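Side-chain contacts in beta-L-arabinobiosidase (Bacteroides thetaiotaomicron, PDB 5MQR), which probably hydrolyses glycosidic bonds in complex plant pectin, as an arabinobiosidase- or sialidase-like enzyme of a gut bacterium: residues Leu621-Phe626 / Lys649-Met654; Ser627-Ser632 / Phe668-Tyr673; Glu631-Met636 / Arg675-Arg680; Glu637-Asn640 / Pro646-Lys649. All coordinates share one frame; numbering follows the deposited sequence.

Contact 1: Leu621-Phe626 / Lys649-Met654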
# COMPACT_ATOMS: atom_id res chain seq x y z
N LEU A 621 -8.39 -0.38 -1.16
CA LEU A 621 -9.40 -1.25 -1.77
C LEU A 621 -10.38 -0.46 -2.62
O LEU A 621 -10.67 0.70 -2.34
CB LEU A 621 -10.17 -2.01 -0.67
CG LEU A 621 -9.30 -2.82 0.30
CD1 LEU A 621 -10.17 -3.55 1.32
CD2 LEU A 621 -8.39 -3.81 -0.42
N LYS A 622 -10.89 -1.12 -3.67
CA LYS A 622 -11.88 -0.54 -4.55
C LYS A 622 -13.09 -1.45 -4.67
O LYS A 622 -12.97 -2.68 -4.76
CB LYS A 622 -11.26 -0.29 -5.94
CG LYS A 622 -10.10 0.73 -5.94
CD LYS A 622 -10.56 2.15 -5.60
CE LYS A 622 -9.55 2.95 -4.76
NZ LYS A 622 -10.05 4.37 -4.53
N TYR A 623 -14.27 -0.84 -4.68
CA TYR A 623 -15.51 -1.58 -4.68
C TYR A 623 -15.61 -2.48 -5.90
O TYR A 623 -16.10 -3.60 -5.77
CB TYR A 623 -16.74 -0.67 -4.55
CG TYR A 623 -17.99 -1.51 -4.52
CD1 TYR A 623 -18.31 -2.24 -3.38
CD2 TYR A 623 -18.80 -1.68 -5.66
CE1 TYR A 623 -19.40 -3.10 -3.37
CE2 TYR A 623 -19.92 -2.52 -5.63
CZ TYR A 623 -20.21 -3.22 -4.47
OH TYR A 623 -21.26 -4.10 -4.38
N ALA A 624 -15.11 -2.05 -7.05
CA ALA A 624 -15.11 -2.92 -8.27
C ALA A 624 -14.49 -4.30 -8.06
O ALA A 624 -14.92 -5.27 -8.69
CB ALA A 624 -14.44 -2.24 -9.47
N ASP A 625 -13.53 -4.42 -7.16
CA ASP A 625 -12.99 -5.76 -6.86
C ASP A 625 -13.86 -6.64 -5.95
O ASP A 625 -13.55 -7.82 -5.79
CB ASP A 625 -11.59 -5.66 -6.31
CG ASP A 625 -10.67 -4.95 -7.25
OD1 ASP A 625 -10.72 -5.24 -8.46
OD2 ASP A 625 -9.90 -4.11 -6.80
N PHE A 626 -14.92 -6.07 -5.38
CA PHE A 626 -15.83 -6.80 -4.48
C PHE A 626 -17.29 -6.87 -4.95
O PHE A 626 -18.11 -7.58 -4.32
CB PHE A 626 -15.71 -6.25 -3.07
CG PHE A 626 -14.31 -6.23 -2.58
CD1 PHE A 626 -13.73 -7.39 -2.06
CD2 PHE A 626 -13.52 -5.10 -2.72
CE1 PHE A 626 -12.41 -7.40 -1.68
CE2 PHE A 626 -12.20 -5.11 -2.34
CZ PHE A 626 -11.65 -6.26 -1.81
N LYS A 649 -30.65 -2.66 -6.76
CA LYS A 649 -29.99 -1.43 -6.29
C LYS A 649 -28.96 -1.68 -5.19
O LYS A 649 -28.31 -0.75 -4.73
CB LYS A 649 -31.03 -0.43 -5.74
CG LYS A 649 -32.06 0.04 -6.75
CD LYS A 649 -31.49 1.09 -7.69
CE LYS A 649 -32.04 0.96 -9.11
NZ LYS A 649 -31.72 2.17 -9.94
N ALA A 650 -28.79 -2.94 -4.80
CA ALA A 650 -28.03 -3.28 -3.62
C ALA A 650 -26.53 -3.05 -3.77
O ALA A 650 -25.90 -2.60 -2.81
CB ALA A 650 -28.32 -4.73 -3.19
N SER A 651 -25.97 -3.36 -4.94
CA SER A 651 -24.52 -3.20 -5.17
C SER A 651 -24.16 -1.73 -5.13
O SER A 651 -23.18 -1.36 -4.54
CB SER A 651 -24.09 -3.79 -6.53
OG SER A 651 -22.67 -3.81 -6.65
N GLU A 652 -24.97 -0.91 -5.77
CA GLU A 652 -24.77 0.55 -5.76
C GLU A 652 -24.88 1.11 -4.34
O GLU A 652 -24.01 1.90 -3.91
CB GLU A 652 -25.77 1.24 -6.70
CG GLU A 652 -25.74 2.76 -6.65
CD GLU A 652 -26.64 3.40 -7.73
OE1 GLU A 652 -27.81 2.98 -7.88
OE2 GLU A 652 -26.16 4.33 -8.42
N TRP A 653 -25.91 0.70 -3.61
CA TRP A 653 -26.05 1.07 -2.21
C TRP A 653 -24.82 0.65 -1.40
O TRP A 653 -24.33 1.43 -0.59
CB TRP A 653 -27.34 0.49 -1.62
CG TRP A 653 -27.56 0.82 -0.16
CD1 TRP A 653 -28.26 1.88 0.36
CD2 TRP A 653 -27.05 0.10 0.96
NE1 TRP A 653 -28.23 1.83 1.73
CE2 TRP A 653 -27.49 0.75 2.12
CE3 TRP A 653 -26.27 -1.05 1.08
CZ2 TRP A 653 -27.17 0.31 3.39
CZ3 TRP A 653 -25.96 -1.50 2.35
CH2 TRP A 653 -26.41 -0.82 3.48
N MSE A 654 -24.32 -0.57 -1.61
CA MSE A 654 -23.14 -1.05 -0.86
C MSE A 654 -21.95 -0.18 -1.17
O MSE A 654 -21.24 0.26 -0.26
CB MSE A 654 -22.83 -2.52 -1.16
CG MSE A 654 -23.80 -3.45 -0.42
SE MSE A 654 -23.87 -5.23 -1.24
CE MSE A 654 -22.16 -5.87 -0.51

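Contact 2: Ser627-Ser632 / Phe668-Tyr673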
# COMPACT_ATOMS: atom_id res chain seq x y z
N SER A 627 -17.60 -6.21 -6.06
CA SER A 627 -18.96 -6.14 -6.55
C SER A 627 -19.48 -7.49 -7.00
O SER A 627 -20.69 -7.66 -7.02
CB SER A 627 -19.09 -5.15 -7.70
OG SER A 627 -18.23 -5.52 -8.74
N HIS A 628 -18.59 -8.43 -7.35
CA HIS A 628 -18.99 -9.81 -7.61
C HIS A 628 -19.81 -10.47 -6.47
O HIS A 628 -20.63 -11.33 -6.74
CB HIS A 628 -17.79 -10.68 -7.99
CG HIS A 628 -16.84 -10.95 -6.85
ND1 HIS A 628 -16.99 -12.02 -5.99
CD2 HIS A 628 -15.74 -10.28 -6.43
CE1 HIS A 628 -16.01 -12.00 -5.10
NE2 HIS A 628 -15.25 -10.95 -5.34
N TYR A 629 -19.59 -10.08 -5.22
CA TYR A 629 -20.37 -10.65 -4.10
C TYR A 629 -21.84 -10.34 -4.24
O TYR A 629 -22.64 -11.27 -4.32
CB TYR A 629 -19.80 -10.23 -2.72
CG TYR A 629 -18.52 -10.94 -2.34
CD1 TYR A 629 -18.48 -12.33 -2.15
CD2 TYR A 629 -17.33 -10.23 -2.16
CE1 TYR A 629 -17.30 -13.00 -1.79
CE2 TYR A 629 -16.15 -10.88 -1.80
CZ TYR A 629 -16.13 -12.26 -1.60
OH TYR A 629 -14.97 -12.87 -1.23
N ALA A 630 -22.20 -9.05 -4.30
CA ALA A 630 -23.62 -8.65 -4.50
C ALA A 630 -24.25 -9.35 -5.69
O ALA A 630 -25.38 -9.85 -5.60
CB ALA A 630 -23.76 -7.14 -4.64
N GLU A 631 -23.50 -9.38 -6.80
CA GLU A 631 -23.94 -10.06 -8.03
C GLU A 631 -24.22 -11.54 -7.80
O GLU A 631 -25.27 -12.02 -8.20
CB GLU A 631 -22.90 -9.87 -9.15
CG GLU A 631 -22.92 -8.46 -9.75
CD GLU A 631 -21.59 -8.02 -10.37
OE1 GLU A 631 -20.86 -8.87 -10.96
OE2 GLU A 631 -21.28 -6.81 -10.29
N SER A 632 -23.30 -12.26 -7.16
CA SER A 632 -23.54 -13.67 -6.79
C SER A 632 -24.74 -13.84 -5.86
O SER A 632 -25.54 -14.72 -6.07
CB SER A 632 -22.31 -14.30 -6.11
OG SER A 632 -21.22 -14.33 -7.00
N PHE A 668 -14.63 -15.74 5.48
CA PHE A 668 -14.70 -14.48 6.21
C PHE A 668 -15.03 -13.28 5.31
O PHE A 668 -15.86 -12.42 5.66
CB PHE A 668 -13.37 -14.18 6.91
CG PHE A 668 -13.22 -14.78 8.28
CD1 PHE A 668 -12.73 -16.07 8.45
CD2 PHE A 668 -13.54 -14.04 9.40
CE1 PHE A 668 -12.57 -16.62 9.72
CE2 PHE A 668 -13.38 -14.58 10.68
CZ PHE A 668 -12.88 -15.86 10.84
N GLU A 669 -14.36 -13.24 4.18
CA GLU A 669 -14.54 -12.17 3.23
C GLU A 669 -15.96 -12.21 2.67
O GLU A 669 -16.64 -11.20 2.68
CB GLU A 669 -13.51 -12.24 2.10
CG GLU A 669 -13.54 -11.01 1.19
CD GLU A 669 -12.50 -11.04 0.09
OE1 GLU A 669 -11.32 -10.76 0.41
OE2 GLU A 669 -12.85 -11.36 -1.07
N GLU A 670 -16.40 -13.38 2.23
CA GLU A 670 -17.74 -13.55 1.68
C GLU A 670 -18.81 -13.17 2.70
O GLU A 670 -19.79 -12.55 2.33
CB GLU A 670 -17.97 -14.99 1.22
CG GLU A 670 -19.35 -15.25 0.64
CD GLU A 670 -19.51 -16.66 0.13
OE1 GLU A 670 -19.36 -17.63 0.90
OE2 GLU A 670 -19.82 -16.81 -1.06
N MSE A 671 -18.60 -13.54 3.96
CA MSE A 671 -19.60 -13.27 5.02
C MSE A 671 -19.67 -11.81 5.32
O MSE A 671 -20.72 -11.30 5.64
CB MSE A 671 -19.30 -14.05 6.30
CG MSE A 671 -20.47 -14.13 7.27
SE MSE A 671 -22.08 -14.94 6.42
CE MSE A 671 -21.24 -16.59 5.74
N TYR A 672 -18.52 -11.12 5.24
CA TYR A 672 -18.47 -9.69 5.38
C TYR A 672 -19.45 -9.04 4.43
O TYR A 672 -20.31 -8.27 4.82
CB TYR A 672 -17.05 -9.17 5.14
CG TYR A 672 -16.96 -7.70 5.35
CD1 TYR A 672 -16.74 -7.17 6.61
CD2 TYR A 672 -17.14 -6.81 4.29
CE1 TYR A 672 -16.69 -5.81 6.81
CE2 TYR A 672 -17.10 -5.44 4.49
CZ TYR A 672 -16.87 -4.94 5.75
OH TYR A 672 -16.87 -3.58 5.95
N TYR A 673 -19.32 -9.38 3.16
CA TYR A 673 -20.16 -8.76 2.14
C TYR A 673 -21.59 -9.26 2.24
O TYR A 673 -22.52 -8.45 2.12
CB TYR A 673 -19.55 -8.92 0.73
CG TYR A 673 -18.31 -8.08 0.63
CD1 TYR A 673 -18.39 -6.69 0.46
CD2 TYR A 673 -17.04 -8.64 0.83
CE1 TYR A 673 -17.24 -5.91 0.43
CE2 TYR A 673 -15.90 -7.87 0.82
CZ TYR A 673 -15.99 -6.51 0.62
OH TYR A 673 -14.85 -5.77 0.62
O HOH W 1 -12.87 -10.53 -3.57

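Contact 3: Glu631-Met636 / Arg675-Arg680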
# COMPACT_ATOMS: atom_id res chain seq x y z
N GLU A 631 -23.50 -9.38 -6.80
CA GLU A 631 -23.94 -10.06 -8.03
C GLU A 631 -24.22 -11.54 -7.80
O GLU A 631 -25.27 -12.02 -8.20
CB GLU A 631 -22.90 -9.87 -9.15
CG GLU A 631 -22.92 -8.46 -9.75
CD GLU A 631 -21.59 -8.02 -10.37
OE1 GLU A 631 -20.86 -8.87 -10.96
OE2 GLU A 631 -21.28 -6.81 -10.29
N SER A 632 -23.30 -12.26 -7.16
CA SER A 632 -23.54 -13.67 -6.79
C SER A 632 -24.74 -13.84 -5.86
O SER A 632 -25.54 -14.72 -6.07
CB SER A 632 -22.31 -14.30 -6.11
OG SER A 632 -21.22 -14.33 -7.00
N PHE A 633 -24.84 -13.00 -4.85
CA PHE A 633 -25.95 -13.09 -3.90
C PHE A 633 -27.31 -12.85 -4.58
O PHE A 633 -28.29 -13.55 -4.31
CB PHE A 633 -25.77 -12.11 -2.72
CG PHE A 633 -24.44 -12.23 -1.99
CD1 PHE A 633 -23.77 -13.47 -1.86
CD2 PHE A 633 -23.88 -11.11 -1.40
CE1 PHE A 633 -22.57 -13.55 -1.17
CE2 PHE A 633 -22.67 -11.20 -0.71
CZ PHE A 633 -22.01 -12.41 -0.61
N ASN A 634 -27.35 -11.89 -5.51
CA ASN A 634 -28.57 -11.61 -6.26
C ASN A 634 -29.01 -12.77 -7.17
O ASN A 634 -30.18 -13.02 -7.32
CB ASN A 634 -28.39 -10.33 -7.09
CG ASN A 634 -28.29 -9.08 -6.25
OD1 ASN A 634 -28.65 -9.06 -5.06
ND2 ASN A 634 -27.77 -8.03 -6.84
N GLY A 635 -28.05 -13.49 -7.74
CA GLY A 635 -28.30 -14.59 -8.67
C GLY A 635 -28.52 -15.95 -8.03
O GLY A 635 -29.09 -16.82 -8.67
N MSE A 636 -28.12 -16.15 -6.77
CA MSE A 636 -28.07 -17.52 -6.18
C MSE A 636 -29.39 -18.06 -5.69
O MSE A 636 -29.55 -19.27 -5.51
CB MSE A 636 -27.02 -17.60 -5.06
CG MSE A 636 -27.45 -16.93 -3.76
SE MSE A 636 -25.91 -16.81 -2.56
CE MSE A 636 -26.85 -15.81 -1.12
N ARG A 675 -23.38 -10.12 4.87
CA ARG A 675 -24.14 -9.58 6.00
C ARG A 675 -24.50 -8.12 5.75
O ARG A 675 -25.56 -7.68 6.20
CB ARG A 675 -23.39 -9.75 7.32
CG ARG A 675 -23.41 -11.21 7.82
CD ARG A 675 -24.81 -11.69 8.21
NE ARG A 675 -25.36 -10.87 9.26
CZ ARG A 675 -25.42 -11.18 10.55
NH1 ARG A 675 -25.00 -12.37 11.02
NH2 ARG A 675 -25.92 -10.29 11.40
N TRP A 676 -23.66 -7.39 5.01
CA TRP A 676 -24.08 -6.06 4.59
C TRP A 676 -25.25 -6.12 3.59
O TRP A 676 -26.19 -5.36 3.72
CB TRP A 676 -22.94 -5.25 3.99
CG TRP A 676 -21.96 -4.72 4.95
CD1 TRP A 676 -20.61 -4.87 4.89
CD2 TRP A 676 -22.22 -3.91 6.10
NE1 TRP A 676 -20.01 -4.22 5.93
CE2 TRP A 676 -20.97 -3.63 6.70
CE3 TRP A 676 -23.38 -3.44 6.71
CZ2 TRP A 676 -20.84 -2.89 7.87
CZ3 TRP A 676 -23.26 -2.68 7.86
CH2 TRP A 676 -21.99 -2.41 8.44
N TRP A 677 -25.16 -7.03 2.62
CA TRP A 677 -26.17 -7.22 1.60
C TRP A 677 -27.51 -7.65 2.22
O TRP A 677 -28.59 -7.28 1.76
CB TRP A 677 -25.67 -8.28 0.60
CG TRP A 677 -26.60 -8.68 -0.51
CD1 TRP A 677 -26.74 -8.08 -1.72
CD2 TRP A 677 -27.46 -9.80 -0.52
NE1 TRP A 677 -27.65 -8.76 -2.49
CE2 TRP A 677 -28.11 -9.82 -1.77
CE3 TRP A 677 -27.76 -10.80 0.41
CZ2 TRP A 677 -29.05 -10.79 -2.11
CZ3 TRP A 677 -28.69 -11.76 0.07
CH2 TRP A 677 -29.32 -11.76 -1.19
N SER A 678 -27.40 -8.46 3.26
CA SER A 678 -28.54 -8.91 3.99
C SER A 678 -29.17 -7.79 4.81
O SER A 678 -30.36 -7.54 4.68
CB SER A 678 -28.13 -10.03 4.93
OG SER A 678 -29.33 -10.64 5.33
N LEU A 679 -28.37 -7.14 5.64
CA LEU A 679 -28.84 -6.02 6.47
C LEU A 679 -29.58 -4.98 5.64
O LEU A 679 -30.62 -4.49 6.05
CB LEU A 679 -27.67 -5.33 7.18
CG LEU A 679 -28.04 -4.14 8.05
CD1 LEU A 679 -28.72 -4.61 9.32
CD2 LEU A 679 -26.83 -3.30 8.37
N ARG A 680 -29.06 -4.69 4.45
CA ARG A 680 -29.65 -3.68 3.59
C ARG A 680 -31.13 -3.95 3.23
O ARG A 680 -31.91 -3.01 3.06
CB ARG A 680 -28.75 -3.39 2.37
CG ARG A 680 -29.42 -3.31 1.01
CD ARG A 680 -29.51 -4.75 0.55
NE ARG A 680 -30.59 -4.98 -0.32
CZ ARG A 680 -30.78 -6.12 -0.96
NH1 ARG A 680 -29.97 -7.18 -0.84
NH2 ARG A 680 -31.85 -6.18 -1.73

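Contact 4: Glu637-Asn640 / Pro646-Lys649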
# COMPACT_ATOMS: atom_id res chain seq x y z
N GLU A 637 -30.34 -17.15 -5.46
CA GLU A 637 -31.66 -17.51 -4.91
C GLU A 637 -32.66 -16.38 -5.22
O GLU A 637 -32.25 -15.26 -5.55
CB GLU A 637 -31.58 -17.80 -3.37
CG GLU A 637 -31.03 -16.63 -2.52
CD GLU A 637 -30.43 -17.03 -1.16
OE1 GLU A 637 -30.44 -16.17 -0.23
OE2 GLU A 637 -29.93 -18.18 -1.00
N ASP A 638 -33.94 -16.69 -5.13
CA ASP A 638 -34.99 -15.69 -5.37
C ASP A 638 -34.96 -14.57 -4.32
O ASP A 638 -34.53 -14.77 -3.17
CB ASP A 638 -36.40 -16.33 -5.41
CG ASP A 638 -36.87 -16.85 -4.04
OD1 ASP A 638 -36.18 -17.73 -3.48
OD2 ASP A 638 -37.93 -16.40 -3.52
N GLU A 639 -35.40 -13.40 -4.74
CA GLU A 639 -35.66 -12.26 -3.87
C GLU A 639 -37.10 -12.39 -3.36
O GLU A 639 -38.04 -12.06 -4.07
CB GLU A 639 -35.43 -10.98 -4.65
CG GLU A 639 -35.50 -9.70 -3.83
CD GLU A 639 -35.11 -8.45 -4.61
OE1 GLU A 639 -35.17 -8.46 -5.85
OE2 GLU A 639 -34.73 -7.44 -3.96
N ASN A 640 -37.28 -12.88 -2.13
CA ASN A 640 -38.61 -13.19 -1.62
C ASN A 640 -39.43 -11.95 -1.27
O ASN A 640 -40.67 -11.92 -1.51
CB ASN A 640 -38.57 -14.16 -0.43
CG ASN A 640 -37.84 -13.60 0.78
OD1 ASN A 640 -36.79 -12.97 0.63
ND2 ASN A 640 -38.38 -13.83 1.98
N PRO A 646 -34.11 -2.66 -3.37
CA PRO A 646 -34.16 -3.94 -4.06
C PRO A 646 -32.77 -4.50 -4.34
O PRO A 646 -31.80 -3.73 -4.32
CB PRO A 646 -34.86 -3.59 -5.38
CG PRO A 646 -35.59 -2.32 -5.10
CD PRO A 646 -34.66 -1.58 -4.21
N ASN A 647 -32.69 -5.81 -4.57
CA ASN A 647 -31.46 -6.48 -4.96
C ASN A 647 -30.80 -5.78 -6.15
O ASN A 647 -29.58 -5.67 -6.20
CB ASN A 647 -31.70 -7.95 -5.33
CG ASN A 647 -31.81 -8.88 -4.13
OD1 ASN A 647 -31.67 -8.49 -2.98
ND2 ASN A 647 -32.05 -10.14 -4.42
N ALA A 648 -31.61 -5.30 -7.10
CA ALA A 648 -31.10 -4.59 -8.28
C ALA A 648 -30.34 -3.28 -7.91
O ALA A 648 -29.47 -2.85 -8.66
CB ALA A 648 -32.24 -4.34 -9.27
N LYS A 649 -30.65 -2.66 -6.76
CA LYS A 649 -29.99 -1.43 -6.29
C LYS A 649 -28.96 -1.68 -5.19
O LYS A 649 -28.31 -0.75 -4.73
CB LYS A 649 -31.03 -0.43 -5.74
CG LYS A 649 -32.06 0.04 -6.75
CD LYS A 649 -31.49 1.09 -7.69
CE LYS A 649 -32.04 0.96 -9.11
NZ LYS A 649 -31.72 2.17 -9.94
O HOH W 2 -32.59 -12.40 -2.21
O HOH W 3 -34.33 -6.43 -7.44

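Contact 1: Leu621-Phe626 / Lys649-Met654
The loop leading into helix 627-636 sends Y623 across to S651 and M654 on helix 647-657, a join between loop and helix held by one hydroxyl pair and a small apolar touch. With CG anti to the backbone N (chi1 -179°), the phenol is carried out of its turn toward the helix, and its OH lies 2.7 Å from S651 OG, a hydrogen bond in which either group could donate. S651 OG sits at the edge of the tyrosine ring, near its plane, and is also 3.2 Å from Y623 CE2. A serine suits this place because it is short and carries a hydroxyl that can either give or take the hydrogen of the phenol. M654, built as selenomethionine, crosses the tyrosine at about a right angle and brings its CB to 4.1 Å from Y623 CE1. Two further elements close in: A630 of helix 627-636 touches Y623, S651 and M654, and L660 of strand 660-662 packs on the tyrosine. A phenylalanine in place of Y623 would probably leave S651 OG without its hydroxyl mate. The backbone N-H of Y623 is bonded to D615 OD2.

Contact 2: Ser627-Ser632 / Phe668-Tyr673
Where Y629 faces Y673, the helical segments 627-632 and 668-673 cross with axes 9.9 Å apart at a signed angle of -69°. In this crossing of helices 627-636 and 666-680, beside strand 660-662, Y629 fills most of the interface. Its CG is anti to the carbonyl carbon (chi1 -75°), which directs the ring across to the second helix between E669, E670 and Y673. Y629 OH donates to E669 OE2 over 2.6 Å. The acceptor lies near the tyrosine ring plane and is met on the anti side of the carboxylate, whose own plane stands almost perpendicular to the ring. E669 reaches this hydroxyl on an extended chain, while its OE1 accepts a weak bond from C663 N. On the CE1 side of the ring, Y629 CE1 packs 3.5 Å from E670 CA; the polar end of E670 goes instead to Y987. The rings of Y629 and Y673 are nearly parallel, at 8°, yet slid so far that they barely overlap, with Y629 CD2 3.4 Å from Y673 CD2. Tyrosine suits position 673 too: its ring lies beside Y629 and its OH bonds to F661 O. An alanine at Y629 would likely open a gap beside Y673 and deprive E669 OE2 of its phenolic donor. H628, one residue earlier, lays CE1 over the centre of a face of the Y629 ring, and its NE2 is linked through a water, 3.0 Å away, that donates to E669 OE2 at 2.6 Å.

Contact 3: Glu631-Met636 / Arg675-Arg680
F633 and N634 grip the indole of W677 where the C-terminal part of helix 627-636 packs against that of helix 666-680, a mainly aromatic helix-helix contact with one polar bond at its side. W677 CG is anti to its backbone N (chi1 177°), and this throws the flat double ring toward the first helix. F633 CB sits over one face, 3.5 Å from the centroid of the six-membered ring, in a CH-pi contact. The phenyl itself meets the five-membered ring obliquely, planes at 55°, with F633 CD2 3.8 Å from W677 CG; past this point it packs on P992. N634 takes up the indole's one polar atom: W677 NE1 donates to N634 OD1 at 2.8 Å with an angle of 148° at the hydrogen. The acceptor lies close to the indole plane, whereas the donor is tilted out of the asparagine's carbonyl plane. A tryptophan fits here because it offers a broad apolar face to F633 and an N-H at its edge to N634, and the short amide of N634 can answer from the adjoining position. R680 lies against the opposite face of the indole; its NH2 bonds to N647 OD1 on helix 647-657. R680 NH1 rests 3.2 Å above the plane of the W677 ring, toward its rim, and donates to W677 O at 2.9 Å.

Contact 4: Glu637-Asn640 / Pro646-Lys649
E639, with CG anti to the backbone N (chi1 -173°) and an extended chain beyond it, meets N647, whose CG turns beside its own backbone N (chi1 -80°), torsions that bring carboxylate and amide in from opposite directions and lay them face against face, their planes nearly parallel. The contact joins the loop after helix 627-636 to the N-terminal end of helix 647-657. E639 CD lies 3.4 Å from N647 CG. E639 OE2 accepts the backbone N-H of N647 at 2.7 Å, a fairly straight bond of 167° on the syn side of the carboxylate, though out of its plane. Helix-start N-H groups lack acceptors within the helix, and the partial positive charge there would probably favour the negative carboxylate. P646, which has no N-H and a phi restricted by its ring, fits the position just ahead of the first turn, and its CA packs 3.5 Å from E639 OE2. N647 OD1 turns instead to R680 and K681, positive side chains that suit an acceptor near the carboxylate; R680 also makes a long, weak ion pair with E639. A water accepts from N647 ND2 and donates to D638 O, 3.2 Å from each. The second carboxylate oxygen works one residue further on: E639 OE1 takes a hydrogen at 2.7 Å from a water that accepts from A648 N at 3.0 Å.

How the contacts relate
From the N terminus, the chain leaves the loop 621-626 and runs through helix 627-636, a loop, helix 647-657, strand 660-662 and helix 666-680. Contact 1 closes the span from that first loop to helix 647-657. Contacts 2 and 3 both start on helix 627-636, sharing E631 and S632, and end at successive parts of helix 666-680, so each crosses contact 1. Contact 4 closes the loop between helices 627-636 and 647-657, within the spans of contacts 2 and 3, and shares K649 with contact 1. M654 also packs on Y673, and A650 on W677 and R680, which ties helix 647-657 to helix 666-680.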